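Local structure of CRISPR-associated protein, Cse2 family (Meiothermus ruber, 3WA8) at residues A39-L44 with C64-A69. The protein probably binds guide RNA, with a preference for G-rich sequence, and stabilises the R-loop as the Cse2 (CasB) subunit of a type I-E CRISPR complex. Sequence-based numbering, arbitrary orientation.
Sequences AEVVPL and CYYLVA. With HG (mercury (II) ion), chain C.
Tyr66 reaches out from helix 59-72 and takes a backbone hydrogen bond from Val42, the residue at the N-cap position of helix 43-49. The bond from Val42 N to Tyr66 OH is 3.0 Å long and nearly straight, at 175° about the hydrogen, and the amide meets the ring at its edge, near the ring plane. The same hydroxyl is hydrogen-bonded to Glu46 one turn into helix 43-49, so two polar groups from that helix and its entry converge on one oxygen. Two residues before Val42, Glu40 O approaches Tyr66 CE2 obliquely at 3.7 Å, whereas the Glu40 carboxylate leads away to a salt bridge with Arg29.

Apolar contact is lighter. Val42 points its CB toward helix 59-72, where CB lies 4.0 Å from Tyr66 CE2, and CG2, set anti to the carbonyl carbon, touches the same ring atom. Pro37 and Val45 also pack against Tyr66.

A phenylalanine in place of Tyr66 would probably keep much of this packing but leave the Val42 amide and Glu46 without their shared partner. Within this all-helical domain, Tyr66 thus joins helix 59-72 to the N-terminal end of helix 43-49, its hydroxyl bonded to the Val42 amide and Glu46 and its ring packed on the Val42 side chain, while Tyr65 meets the same helix further along at Phe48 and Leu49.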
ATOM      1  N   ALA A  39      -8.267   0.896  15.705  1.00 49.92           N
ATOM      2  CA  ALA A  39      -9.059   1.414  16.826  1.00 52.55           C
ATOM      3  C   ALA A  39     -10.528   1.333  16.486  1.00 51.49           C
ATOM      4  O   ALA A  39     -11.351   1.376  17.352  1.00 54.54           O
ATOM      5  CB  ALA A  39      -8.655   2.830  17.179  1.00 53.33           C
ATOM      6  N   GLU A  40     -10.851   1.219  15.216  1.00 48.87           N
ATOM      7  CA  GLU A  40     -12.234   1.071  14.781  1.00 49.53           C
ATOM      8  C   GLU A  40     -12.407  -0.375  14.323  1.00 48.61           C
ATOM      9  O   GLU A  40     -11.958  -0.767  13.245  1.00 47.13           O
ATOM     10  CB  GLU A  40     -12.527   2.025  13.623  1.00 48.21           C
ATOM     11  CG  GLU A  40     -13.809   1.777  12.901  1.00 48.91           C
ATOM     12  CD  GLU A  40     -14.935   2.548  13.510  1.00 57.30           C
ATOM     13  OE1 GLU A  40     -14.663   3.358  14.411  1.00 60.97           O
ATOM     14  OE2 GLU A  40     -16.100   2.351  13.103  1.00 61.10           O
ATOM     15  N   VAL A  41     -13.041  -1.176  15.151  1.00 50.47           N
ATOM     16  CA  VAL A  41     -12.969  -2.605  14.982  1.00 49.49           C
ATOM     17  C   VAL A  41     -13.903  -3.098  13.884  1.00 48.21           C
ATOM     18  O   VAL A  41     -15.064  -2.686  13.833  1.00 49.03           O
ATOM     19  CB  VAL A  41     -13.307  -3.235  16.313  1.00 52.92           C
ATOM     20  CG1 VAL A  41     -13.417  -4.714  16.198  1.00 51.85           C
ATOM     21  CG2 VAL A  41     -12.255  -2.823  17.311  1.00 54.07           C
ATOM     22  N   VAL A  42     -13.402  -3.972  13.010  1.00 46.89           N
ATOM     23  CA  VAL A  42     -14.238  -4.580  11.962  1.00 46.41           C
ATOM     24  C   VAL A  42     -14.203  -6.118  12.016  1.00 48.26           C
ATOM     25  O   VAL A  42     -13.156  -6.731  11.707  1.00 48.68           O
ATOM     26  CB  VAL A  42     -13.795  -4.129  10.541  1.00 44.11           C
ATOM     27  CG1 VAL A  42     -14.692  -4.765   9.503  1.00 44.90           C
ATOM     28  CG2 VAL A  42     -13.806  -2.622  10.396  1.00 41.91           C
ATOM     29  N   PRO A  43     -15.340  -6.762  12.361  1.00 50.01           N
ATOM     30  CA  PRO A  43     -15.335  -8.216  12.627  1.00 52.26           C
ATOM     31  C   PRO A  43     -14.641  -8.962  11.517  1.00 52.21           C
ATOM     32  O   PRO A  43     -13.767  -9.773  11.779  1.00 54.11           O
ATOM     33  CB  PRO A  43     -16.810  -8.583  12.663  1.00 52.73           C
ATOM     34  CG  PRO A  43     -17.481  -7.366  13.123  1.00 52.84           C
ATOM     35  CD  PRO A  43     -16.689  -6.198  12.503  1.00 50.62           C
ATOM     36  N   LEU A  44     -15.001  -8.651  10.281  1.00 51.48           N
ATOM     37  CA  LEU A  44     -14.304  -9.185   9.116  1.00 52.17           C
ATOM     38  C   LEU A  44     -12.769  -9.273   9.265  1.00 51.99           C
ATOM     39  O   LEU A  44     -12.161 -10.352   9.108  1.00 54.54           O
ATOM     40  CB  LEU A  44     -14.638  -8.332   7.893  1.00 50.45           C
ATOM     41  CG  LEU A  44     -14.444  -9.066   6.566  1.00 52.92           C
ATOM     42  CD1 LEU A  44     -15.259 -10.388   6.544  1.00 56.71           C
ATOM     43  CD2 LEU A  44     -14.813  -8.173   5.398  1.00 53.13           C
ATOM     44  N   CYS A  64      -1.056  -2.326  10.321  1.00 46.17           N
ATOM     45  CA  CYS A  64      -0.827  -2.445   8.902  1.00 44.28           C
ATOM     46  C   CYS A  64      -2.064  -3.001   8.195  1.00 43.61           C
ATOM     47  O   CYS A  64      -2.604  -2.334   7.288  1.00 41.80           O
ATOM     48  CB  CYS A  64       0.467  -3.211   8.628  1.00 46.34           C
ATOM     49  SG  CYS A  64       1.971  -2.349   9.336  1.00 48.60           S
ATOM     50  N   TYR A  65      -2.563  -4.163   8.645  1.00 45.07           N
ATOM     51  CA  TYR A  65      -3.815  -4.729   8.112  1.00 44.06           C
ATOM     52  C   TYR A  65      -4.948  -3.730   8.009  1.00 42.45           C
ATOM     53  O   TYR A  65      -5.572  -3.580   6.952  1.00 41.80           O
ATOM     54  CB  TYR A  65      -4.286  -5.911   8.941  1.00 46.51           C
ATOM     55  CG  TYR A  65      -3.644  -7.199   8.509  1.00 48.74           C
ATOM     56  CD1 TYR A  65      -2.350  -7.494   8.889  1.00 49.32           C
ATOM     57  CD2 TYR A  65      -4.315  -8.108   7.694  1.00 49.89           C
ATOM     58  CE1 TYR A  65      -1.739  -8.628   8.488  1.00 52.43           C
ATOM     59  CE2 TYR A  65      -3.695  -9.300   7.273  1.00 51.66           C
ATOM     60  CZ  TYR A  65      -2.398  -9.540   7.681  1.00 54.24           C
ATOM     61  OH  TYR A  65      -1.709 -10.693   7.334  1.00 58.78           O
ATOM     62  N   TYR A  66      -5.227  -3.053   9.107  1.00 42.83           N
ATOM     63  CA  TYR A  66      -6.361  -2.152   9.136  1.00 42.43           C
ATOM     64  C   TYR A  66      -6.149  -0.982   8.216  1.00 41.75           C
ATOM     65  O   TYR A  66      -7.061  -0.584   7.499  1.00 41.74           O
ATOM     66  CB  TYR A  66      -6.661  -1.682  10.559  1.00 43.81           C
ATOM     67  CG  TYR A  66      -7.687  -2.528  11.253  1.00 45.91           C
ATOM     68  CD1 TYR A  66      -7.331  -3.381  12.305  1.00 48.65           C
ATOM     69  CD2 TYR A  66      -9.016  -2.515  10.838  1.00 45.71           C
ATOM     70  CE1 TYR A  66      -8.278  -4.151  12.954  1.00 47.83           C
ATOM     71  CE2 TYR A  66      -9.970  -3.285  11.476  1.00 46.57           C
ATOM     72  CZ  TYR A  66      -9.585  -4.100  12.532  1.00 48.19           C
ATOM     73  OH  TYR A  66     -10.537  -4.866  13.145  1.00 51.02           O
ATOM     74  N   LEU A  67      -4.944  -0.426   8.229  1.00 42.84           N
ATOM     75  CA  LEU A  67      -4.598   0.652   7.319  1.00 42.94           C
ATOM     76  C   LEU A  67      -4.796   0.179   5.876  1.00 42.62           C
ATOM     77  O   LEU A  67      -5.368   0.898   5.070  1.00 43.89           O
ATOM     78  CB  LEU A  67      -3.152   1.077   7.525  1.00 43.33           C
ATOM     79  CG  LEU A  67      -2.627   2.263   6.727  1.00 43.37           C
ATOM     80  CD1 LEU A  67      -3.345   3.510   7.120  1.00 44.63           C
ATOM     81  CD2 LEU A  67      -1.156   2.440   7.003  1.00 44.46           C
ATOM     82  N   VAL A  68      -4.349  -1.018   5.529  1.00 42.43           N
ATOM     83  CA  VAL A  68      -4.484  -1.386   4.129  1.00 42.85           C
ATOM     84  C   VAL A  68      -5.962  -1.557   3.812  1.00 43.67           C
ATOM     85  O   VAL A  68      -6.435  -1.167   2.722  1.00 44.24           O
ATOM     86  CB  VAL A  68      -3.640  -2.624   3.700  1.00 43.56           C
ATOM     87  CG1 VAL A  68      -4.073  -3.114   2.356  1.00 43.06           C
ATOM     88  CG2 VAL A  68      -2.182  -2.263   3.619  1.00 43.27           C
ATOM     89  N   ALA A  69      -6.700  -2.103   4.775  1.00 43.64           N
ATOM     90  CA  ALA A  69      -8.120  -2.246   4.589  1.00 43.53           C
ATOM     91  C   ALA A  69      -8.737  -0.873   4.278  1.00 43.30           C
ATOM     92  O   ALA A  69      -9.443  -0.697   3.261  1.00 44.26           O
ATOM     93  CB  ALA A  69      -8.722  -2.844   5.804  1.00 44.66           C
TER
HETATM   94 HG    HG C 301       1.554   0.322   8.739  1.00 93.79          HG